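Alpha,alpha-trehalose-phosphate synthase (UDP-forming) (Burkholderia xenovorans, PDB 5HXA) belongs to glycosyltransferase family 20, whose members have the two-domain GT-B architecture, and occurs as a pair of identical subunits. Local coordinates at residues E170-I175 and E180-M185; S201-I206 and L227-Y232. One frame throughout, in Å; residues are numbered along the deposited sequence. Where two conformers were deposited one is given.

Contact 1. Residues E170-I175 and E180-M185; sequences EVLRTI and ELVKAM
Two short consecutive helices, 169-172 and 178-185, meet here at the turn that follows the first of them. Leu172 touches Val182, and Ile175 touches Leu181. All four side chains are buried and apolar, and no hydrogen bond crosses. The closer pair is Leu172 CD2 with Val182 CG2, at 3.8 Å. With CG anti to the backbone N (chi1 -179°), Leu172 extends toward the second helix, and its CD2 meets that methyl at a slant. Ile175 CG2 lies 4.3 Å from Leu181 CD1, a looser contact. The helix backbones stay well apart: the CA atoms of Leu172 and Val182 are 9.8 Å from each other.

A type I beta turn from Leu172 to Ile175 places both apolar residues on the side facing 180-185. The bond from Ile175 N to Leu172 O, 3.0 Å long, closes the turn. One residue earlier, Val171 O takes Thr174 N and also the hydroxyl, with Thr174 OG1 at 2.7 Å from Val171 O. Away from the contact, in one of the two modelled conformers of Arg173, NE and NH2 each lie 3.0 Å from Glu170 OE1. Glu170 OE1 also pairs with Arg370 of the second subunit, so this side of the turn faces the subunit interface. Helix 196-208 covers the Leu172-Val182 pair. The arrangement is two consecutive short helices joined by a turn and closed by apolar packing, in the domain with the mixed sheet of a GT-B glycosyltransferase.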
loop_
_atom_site.group_PDB
_atom_site.type_symbol
_atom_site.label_atom_id
_atom_site.label_comp_id
_atom_site.label_asym_id
_atom_site.label_seq_id
_atom_site.Cartn_x
_atom_site.Cartn_y
_atom_site.Cartn_z
ATOM N N GLU A 170 -5.959 -1.462 -6.133
ATOM C CA GLU A 170 -5.929 -0.200 -5.387
ATOM C C GLU A 170 -4.541 0.423 -5.376
ATOM O O GLU A 170 -4.418 1.647 -5.262
ATOM C CB GLU A 170 -6.401 -0.400 -3.944
ATOM C CG GLU A 170 -7.917 -0.550 -3.785
ATOM C CD GLU A 170 -8.678 0.713 -4.173
ATOM O OE1 GLU A 170 -8.104 1.838 -4.159
ATOM O OE2 GLU A 170 -9.875 0.579 -4.465
ATOM N N VAL A 171 -3.497 -0.399 -5.462
ATOM C CA VAL A 171 -2.117 0.080 -5.443
ATOM C C VAL A 171 -1.601 0.315 -6.853
ATOM O O VAL A 171 -0.969 1.340 -7.117
ATOM C CB VAL A 171 -1.225 -0.913 -4.669
ATOM C CG1 VAL A 171 0.273 -0.561 -4.815
ATOM C CG2 VAL A 171 -1.633 -0.949 -3.195
ATOM N N LEU A 172 -1.870 -0.632 -7.760
ATOM C CA LEU A 172 -1.483 -0.478 -9.161
ATOM C C LEU A 172 -2.005 0.822 -9.763
ATOM O O LEU A 172 -1.306 1.473 -10.549
ATOM C CB LEU A 172 -2.007 -1.664 -9.985
ATOM C CG LEU A 172 -1.649 -1.633 -11.476
ATOM C CD1 LEU A 172 -0.185 -1.979 -11.639
ATOM C CD2 LEU A 172 -2.523 -2.593 -12.268
ATOM N N ARG A 173 -3.242 1.207 -9.426
ATOM C CA ARG A 173 -3.836 2.363 -10.087
ATOM C C ARG A 173 -3.189 3.679 -9.674
ATOM O O ARG A 173 -3.487 4.711 -10.291
ATOM C CB ARG A 173 -5.351 2.408 -9.837
ATOM C CG ARG A 173 -5.807 2.686 -8.397
ATOM C CD ARG A 173 -7.318 2.377 -8.252
ATOM N NE ARG A 173 -7.892 2.837 -6.987
ATOM C CZ ARG A 173 -8.579 3.967 -6.844
ATOM N NH1 ARG A 173 -8.782 4.760 -7.891
ATOM N NH2 ARG A 173 -9.058 4.313 -5.658
ATOM N N THR A 174 -2.295 3.674 -8.681
ATOM C CA THR A 174 -1.553 4.893 -8.370
ATOM C C THR A 174 -0.497 5.199 -9.431
ATOM O O THR A 174 -0.054 6.349 -9.531
ATOM C CB THR A 174 -0.901 4.815 -6.977
ATOM O OG1 THR A 174 0.097 3.784 -6.945
ATOM C CG2 THR A 174 -1.958 4.546 -5.894
ATOM N N ILE A 175 -0.094 4.213 -10.227
ATOM C CA ILE A 175 0.809 4.449 -11.361
ATOM C C ILE A 175 -0.004 5.088 -12.486
ATOM O O ILE A 175 -0.938 4.454 -12.999
ATOM C CB ILE A 175 1.462 3.142 -11.837
ATOM C CG1 ILE A 175 2.328 2.525 -10.734
ATOM C CG2 ILE A 175 2.261 3.368 -13.127
ATOM C CD1 ILE A 175 2.622 1.037 -10.993
ATOM N N GLU A 180 -2.695 1.623 -19.624
ATOM C CA GLU A 180 -1.979 1.325 -20.861
ATOM C C GLU A 180 -1.017 0.155 -20.671
ATOM O O GLU A 180 -0.827 -0.668 -21.582
ATOM C CB GLU A 180 -1.237 2.590 -21.315
ATOM C CG GLU A 180 -0.408 2.440 -22.564
ATOM C CD GLU A 180 0.097 3.781 -23.082
ATOM O OE1 GLU A 180 0.671 4.562 -22.285
ATOM O OE2 GLU A 180 -0.100 4.052 -24.286
ATOM N N LEU A 181 -0.419 0.052 -19.483
ATOM C CA LEU A 181 0.529 -1.022 -19.204
ATOM C C LEU A 181 -0.162 -2.379 -19.158
ATOM O O LEU A 181 0.342 -3.354 -19.719
ATOM C CB LEU A 181 1.251 -0.744 -17.885
ATOM C CG LEU A 181 2.277 0.407 -17.916
ATOM C CD1 LEU A 181 2.744 0.757 -16.499
ATOM C CD2 LEU A 181 3.470 0.086 -18.825
ATOM N N VAL A 182 -1.307 -2.475 -18.475
ATOM C CA VAL A 182 -2.000 -3.766 -18.421
ATOM C C VAL A 182 -2.480 -4.169 -19.807
ATOM O O VAL A 182 -2.361 -5.335 -20.204
ATOM C CB VAL A 182 -3.162 -3.727 -17.414
ATOM C CG1 VAL A 182 -3.982 -5.019 -17.517
ATOM C CG2 VAL A 182 -2.609 -3.532 -15.982
ATOM N N LYS A 183 -3.040 -3.217 -20.563
ATOM C CA LYS A 183 -3.434 -3.513 -21.937
ATOM C C LYS A 183 -2.262 -4.076 -22.730
ATOM O O LYS A 183 -2.381 -5.113 -23.392
ATOM C CB LYS A 183 -3.979 -2.253 -22.615
ATOM C CG LYS A 183 -4.271 -2.486 -24.117
ATOM C CD LYS A 183 -4.985 -1.288 -24.748
ATOM C CE LYS A 183 -5.254 -1.523 -26.236
ATOM N NZ LYS A 183 -6.154 -0.467 -26.794
ATOM N N ALA A 184 -1.101 -3.413 -22.649
ATOM C CA ALA A 184 0.068 -3.887 -23.386
ATOM C C ALA A 184 0.488 -5.275 -22.925
ATOM O O ALA A 184 0.914 -6.102 -23.738
ATOM C CB ALA A 184 1.228 -2.901 -23.242
ATOM N N MET A 185 0.383 -5.554 -21.624
ATOM C CA MET A 185 0.768 -6.879 -21.137
ATOM C C MET A 185 -0.054 -7.996 -21.783
ATOM O O MET A 185 0.427 -9.127 -21.896
ATOM C CB MET A 185 0.630 -6.953 -19.616
ATOM C CG MET A 185 1.720 -6.178 -18.850
ATOM S SD MET A 185 1.358 -6.099 -17.088
ATOM C CE MET A 185 1.858 -7.741 -16.527
#

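Contact 2. Residues S201-I206 and L227-Y232; sequences SFVDFI and LKVGAY
Phe202 carries CG anti to its backbone N (chi1 180°), which swings the ring from helix 196-208 toward Val229 on strand 225-231. Val229 likewise holds CG1 anti to its N (chi1 -173°), with CG2 beside the N, and both methyls reach the ring. Phe202 CD2 lies 4.0 Å from Val229 CG1. Phe202 CE2 lies 4.2 Å from Val229 CG2. The two methyls thus meet bonded neighbours of the ring, and CG1 comes in obliquely. The two side chains cross at about a right angle. Val203, the next residue of the helix, adds a looser touch, with its CG2 at 4.5 Å from the same Val229 CG1.

This is a helix packed on a sheet, as in the Rossmann-like domains of GT-B enzymes. Strand 225-231 runs antiparallel to strand 219-222 on one side. On the other it pairs with strand 190-193, where Lys228 and Gly230 both bond to Ile191 through the backbone. The contact has no hydrogen bond of its own and is wholly apolar and buried. The CA atoms of Val203 and Val229 are 8.3 Å apart, a spacing filled by the side chains. Two more aromatic rings pack on Phe202: Phe166 edge-to-face, and Phe193 with the planes at about 45°. At the end of the segment, Tyr232 OH hydrogen-bonds Asp459 of helix 449-461.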
loop_
_atom_site.group_PDB
_atom_site.type_symbol
_atom_site.label_atom_id
_atom_site.label_comp_id
_atom_site.label_asym_id
_atom_site.label_seq_id
_atom_site.Cartn_x
_atom_site.Cartn_y
_atom_site.Cartn_z
ATOM N N SER A 201 -4.177 -10.821 -8.486
ATOM C CA SER A 201 -4.105 -9.366 -8.563
ATOM C C SER A 201 -4.255 -8.876 -10.000
ATOM O O SER A 201 -4.980 -7.910 -10.271
ATOM C CB SER A 201 -2.771 -8.907 -7.977
ATOM O OG SER A 201 -2.522 -7.562 -8.293
ATOM N N PHE A 202 -3.546 -9.517 -10.931
ATOM C CA PHE A 202 -3.615 -9.136 -12.341
ATOM C C PHE A 202 -5.009 -9.389 -12.897
ATOM O O PHE A 202 -5.603 -8.523 -13.545
ATOM C CB PHE A 202 -2.568 -9.930 -13.124
ATOM C CG PHE A 202 -2.535 -9.641 -14.602
ATOM C CD1 PHE A 202 -1.885 -8.514 -15.091
ATOM C CD2 PHE A 202 -3.117 -10.518 -15.504
ATOM C CE1 PHE A 202 -1.835 -8.263 -16.466
ATOM C CE2 PHE A 202 -3.067 -10.273 -16.870
ATOM C CZ PHE A 202 -2.429 -9.147 -17.352
ATOM N N VAL A 203 -5.547 -10.580 -12.645
ATOM C CA VAL A 203 -6.867 -10.918 -13.161
ATOM C C VAL A 203 -7.939 -10.036 -12.520
ATOM O O VAL A 203 -8.903 -9.628 -13.185
ATOM C CB VAL A 203 -7.142 -12.416 -12.937
ATOM C CG1 VAL A 203 -8.586 -12.749 -13.269
ATOM C CG2 VAL A 203 -6.171 -13.261 -13.784
ATOM N N ASP A 204 -7.782 -9.713 -11.230
ATOM C CA ASP A 204 -8.726 -8.797 -10.582
ATOM C C ASP A 204 -8.783 -7.452 -11.296
ATOM O O ASP A 204 -9.865 -6.868 -11.459
ATOM C CB ASP A 204 -8.345 -8.572 -9.119
ATOM C CG ASP A 204 -8.829 -9.684 -8.194
ATOM O OD1 ASP A 204 -9.626 -10.542 -8.630
ATOM O OD2 ASP A 204 -8.413 -9.684 -7.016
ATOM N N PHE A 205 -7.630 -6.915 -11.693
ATOM C CA PHE A 205 -7.655 -5.623 -12.368
ATOM C C PHE A 205 -8.471 -5.719 -13.644
ATOM O O PHE A 205 -9.329 -4.868 -13.926
ATOM C CB PHE A 205 -6.239 -5.132 -12.688
ATOM C CG PHE A 205 -6.240 -3.831 -13.441
ATOM C CD1 PHE A 205 -6.291 -2.621 -12.758
ATOM C CD2 PHE A 205 -6.285 -3.816 -14.837
ATOM C CE1 PHE A 205 -6.345 -1.409 -13.452
ATOM C CE2 PHE A 205 -6.332 -2.621 -15.532
ATOM C CZ PHE A 205 -6.358 -1.414 -14.841
ATOM N N ILE A 206 -8.222 -6.773 -14.413
ATOM C CA ILE A 206 -8.864 -6.938 -15.711
ATOM C C ILE A 206 -10.367 -7.119 -15.545
ATOM O O ILE A 206 -11.165 -6.469 -16.233
ATOM C CB ILE A 206 -8.206 -8.116 -16.456
ATOM C CG1 ILE A 206 -6.828 -7.667 -16.960
ATOM C CG2 ILE A 206 -9.090 -8.656 -17.604
ATOM C CD1 ILE A 206 -6.007 -8.764 -17.526
ATOM N N LEU A 227 -5.098 -15.183 -23.687
ATOM C CA LEU A 227 -3.763 -15.450 -23.163
ATOM C C LEU A 227 -3.905 -16.365 -21.958
ATOM O O LEU A 227 -4.965 -16.426 -21.325
ATOM C CB LEU A 227 -3.025 -14.159 -22.766
ATOM C CG LEU A 227 -3.649 -13.251 -21.701
ATOM C CD1 LEU A 227 -2.572 -12.476 -20.949
ATOM C CD2 LEU A 227 -4.665 -12.259 -22.301
ATOM N N LYS A 228 -2.824 -17.076 -21.642
ATOM C CA LYS A 228 -2.765 -17.905 -20.441
ATOM C C LYS A 228 -2.036 -17.136 -19.349
ATOM O O LYS A 228 -0.981 -16.544 -19.602
ATOM C CB LYS A 228 -2.061 -19.240 -20.708
ATOM C CG LYS A 228 -2.105 -20.193 -19.502
ATOM C CD LYS A 228 -1.650 -21.582 -19.879
ATOM C CE LYS A 228 -1.681 -22.529 -18.685
ATOM N NZ LYS A 228 -3.054 -22.722 -18.164
ATOM N N VAL A 229 -2.603 -17.127 -18.146
ATOM C CA VAL A 229 -2.023 -16.413 -17.013
ATOM C C VAL A 229 -1.855 -17.411 -15.876
ATOM O O VAL A 229 -2.816 -18.085 -15.494
ATOM C CB VAL A 229 -2.902 -15.219 -16.578
ATOM C CG1 VAL A 229 -2.200 -14.385 -15.511
ATOM C CG2 VAL A 229 -3.245 -14.333 -17.787
ATOM N N GLY A 230 -0.633 -17.525 -15.343
ATOM C CA GLY A 230 -0.388 -18.520 -14.316
ATOM C C GLY A 230 0.638 -18.082 -13.289
ATOM O O GLY A 230 1.339 -17.083 -13.457
ATOM N N ALA A 231 0.704 -18.854 -12.206
ATOM C CA ALA A 231 1.756 -18.730 -11.204
ATOM C C ALA A 231 2.806 -19.805 -11.457
ATOM O O ALA A 231 2.474 -20.989 -11.552
ATOM C CB ALA A 231 1.195 -18.877 -9.784
ATOM N N TYR A 232 4.067 -19.399 -11.554
ATOM C CA TYR A 232 5.174 -20.341 -11.714
ATOM C C TYR A 232 6.260 -19.922 -10.734
ATOM O O TYR A 232 7.182 -19.182 -11.098
ATOM C CB TYR A 232 5.717 -20.357 -13.143
ATOM C CG TYR A 232 4.690 -20.455 -14.258
ATOM C CD1 TYR A 232 3.934 -19.348 -14.640
ATOM C CD2 TYR A 232 4.515 -21.645 -14.968
ATOM C CE1 TYR A 232 3.001 -19.432 -15.677
ATOM C CE2 TYR A 232 3.599 -21.734 -16.018
ATOM C CZ TYR A 232 2.848 -20.621 -16.368
ATOM O OH TYR A 232 1.943 -20.708 -17.409
#

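In the fold
Contacts 1 and 2 follow one another along the chain and lie on the same side of its centre, with their own centres about 13 Å apart. Helix 196-208 joins them. Phe205 CD1 reaches Leu172 CD2 at 3.8 Å, and Phe205 CD2 reaches Val182 CG1 at 3.7 Å. Ile206 CG1 also touches Val182 CG1, at 3.9 Å. A further touch joins Met185 CE to Phe202 CE1, at 3.7 Å. Together they make one apolar layer running from the 170-175 turn through two helices to strand 225-231 of the mixed sheet. No bound sodium ion is close: the Leu172 side chain lies about 13 Å from one, and that of Phe202 about 14 Å.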